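PDB 6I5S: bottromycin amidohydrolase from Streptomyces purpureus, which probably uses a pair of zinc ions to hydrolyse an amide of the thiazoline-containing precursor, serving as the gatekeeper enzyme of bottromycin biosynthesis. Local coordinates for residues A[88-93]-A[376-381]. Residues are numbered along the deposited sequence; the frame is centred on the assembly and turned at random.
Sequences PGFVDA and AVLKAA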
loop_
_atom_site.group_PDB
_atom_site.type_symbol
_atom_site.label_atom_id
_atom_site.label_comp_id
_atom_site.label_asym_id
_atom_site.label_seq_id
_atom_site.Cartn_x
_atom_site.Cartn_y
_atom_site.Cartn_z
ATOM N N PRO A 88 -5.103 -10.950 9.544
ATOM C CA PRO A 88 -5.836 -10.453 8.385
ATOM C C PRO A 88 -4.858 -10.160 7.260
ATOM O O PRO A 88 -3.670 -9.880 7.467
ATOM C CB PRO A 88 -6.467 -9.169 8.905
ATOM C CG PRO A 88 -6.548 -9.338 10.358
ATOM C CD PRO A 88 -5.295 -10.057 10.714
ATOM N N GLY A 89 -5.366 -10.202 6.043
ATOM C CA GLY A 89 -4.553 -9.815 4.907
ATOM C C GLY A 89 -4.148 -8.359 5.007
ATOM O O GLY A 89 -4.883 -7.545 5.550
ATOM N N PHE A 90 -2.956 -8.057 4.481
ATOM C CA PHE A 90 -2.394 -6.710 4.526
ATOM C C PHE A 90 -2.960 -5.832 3.419
ATOM O O PHE A 90 -3.383 -6.312 2.354
ATOM C CB PHE A 90 -0.861 -6.750 4.367
ATOM C CG PHE A 90 -0.195 -7.703 5.304
ATOM C CD1 PHE A 90 -0.614 -7.820 6.614
ATOM C CD2 PHE A 90 0.817 -8.508 4.865
ATOM C CE1 PHE A 90 -0.045 -8.772 7.474
ATOM C CE2 PHE A 90 1.400 -9.465 5.744
ATOM C CZ PHE A 90 0.953 -9.557 7.043
ATOM N N VAL A 91 -2.929 -4.522 3.683
ATOM C CA VAL A 91 -3.389 -3.508 2.737
ATOM C C VAL A 91 -2.249 -2.543 2.490
ATOM O O VAL A 91 -1.802 -1.843 3.418
ATOM C CB VAL A 91 -4.617 -2.746 3.254
ATOM C CG1 VAL A 91 -5.153 -1.826 2.087
ATOM C CG2 VAL A 91 -5.690 -3.745 3.736
ATOM N N ASP A 92 -1.767 -2.486 1.243
ATOM C CA ASP A 92 -0.858 -1.398 0.873
ATOM C C ASP A 92 -1.696 -0.136 0.655
ATOM O O ASP A 92 -2.427 -0.020 -0.342
ATOM C CB ASP A 92 -0.017 -1.731 -0.356
ATOM C CG ASP A 92 1.038 -0.664 -0.642
ATOM O OD1 ASP A 92 2.035 -0.995 -1.268
ATOM O OD2 ASP A 92 0.856 0.529 -0.251
ATOM N N ALA A 93 -1.588 0.792 1.581
ATOM C CA ALA A 93 -2.472 1.965 1.586
ATOM C C ALA A 93 -2.095 3.048 0.570
ATOM O O ALA A 93 -2.810 4.067 0.461
ATOM C CB ALA A 93 -2.528 2.551 2.972
ATOM N N ALA A 376 0.784 -2.103 16.991
ATOM C CA ALA A 376 0.442 -0.870 16.297
ATOM C C ALA A 376 0.677 -0.995 14.798
ATOM O O ALA A 376 -0.146 -0.549 13.981
ATOM C CB ALA A 376 1.252 0.294 16.883
ATOM N N VAL A 377 1.810 -1.575 14.411
ATOM C CA VAL A 377 2.081 -1.629 12.982
ATOM C C VAL A 377 1.176 -2.668 12.315
ATOM O O VAL A 377 0.696 -2.465 11.179
ATOM C CB VAL A 377 3.584 -1.876 12.747
ATOM C CG1 VAL A 377 3.951 -3.322 13.016
ATOM C CG2 VAL A 377 3.969 -1.449 11.365
ATOM N N LEU A 378 0.833 -3.736 13.035
ATOM C CA LEU A 378 -0.127 -4.687 12.480
ATOM C C LEU A 378 -1.504 -4.046 12.289
ATOM O O LEU A 378 -2.170 -4.264 11.264
ATOM C CB LEU A 378 -0.251 -5.916 13.371
ATOM C CG LEU A 378 -1.160 -7.034 12.809
ATOM C CD1 LEU A 378 -0.695 -7.533 11.436
ATOM C CD2 LEU A 378 -1.307 -8.185 13.781
ATOM N N LYS A 379 -1.958 -3.254 13.267
ATOM C CA LYS A 379 -3.216 -2.528 13.130
ATOM C C LYS A 379 -3.191 -1.588 11.927
ATOM O O LYS A 379 -4.159 -1.507 11.179
ATOM C CB LYS A 379 -3.525 -1.755 14.417
ATOM C CG LYS A 379 -4.850 -1.070 14.417
ATOM C CD LYS A 379 -5.159 -0.350 15.747
ATOM C CE LYS A 379 -6.637 0.098 15.769
ATOM N NZ LYS A 379 -7.008 0.822 17.009
ATOM N N ALA A 380 -2.103 -0.848 11.743
ATOM C CA ALA A 380 -1.949 0.010 10.572
ATOM C C ALA A 380 -1.977 -0.766 9.251
ATOM O O ALA A 380 -2.494 -0.265 8.247
ATOM C CB ALA A 380 -0.627 0.755 10.664
ATOM N N ALA A 381 -1.457 -1.997 9.246
ATOM C CA ALA A 381 -1.347 -2.808 8.042
ATOM C C ALA A 381 -2.678 -3.430 7.687
ATOM O O ALA A 381 -2.894 -3.842 6.540
ATOM C CB ALA A 381 -0.282 -3.920 8.263
HETATM O O HOH W 1 -2.150 0.153 5.547
#
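The first strand of the amidohydrolase (β/α)8 barrel, ending in the zinc-binding HxH motif, meets the C-terminal end of a helix late in the chain. Strand residues 90-92 lead to His94 and His96, which bind one of the two zinc ions. Segment 376-381 is the last part of helix 374-381. The axes of the two segments approach to 8.1 Å, with 69° between their directions.

One direct hydrogen bond joins the backbones. Val91 N donates to Ala381 O at 2.9 Å, and the amide lies nearly in line with the carbonyl (C=O...N 169°). The same oxygen also takes a CA-H...O contact from Phe90 CA at 3.5 Å. The helix-end carbonyl thus meets the strand at two successive residues.

Beside this bond the side chains make apolar contacts. Phe90 CG stands anti to the carbonyl carbon and beside the backbone N (chi1 -51°), which brings the ring to the helix. Phe90 CD1 lies 4.2 Å from Ala381 CB, and Phe90 CE1 lies 4.2 Å from Leu378 CD1. Both methyls come at the ring obliquely. Val403 and Tyr405 of strand 402-405 also touch Phe90. Ala385 and Tyr386 of helix 383-388 touch Val91. A water sits between two backbone carbonyl oxygens, 2.9 Å from Val91 O and 2.8 Å from Ala380 O.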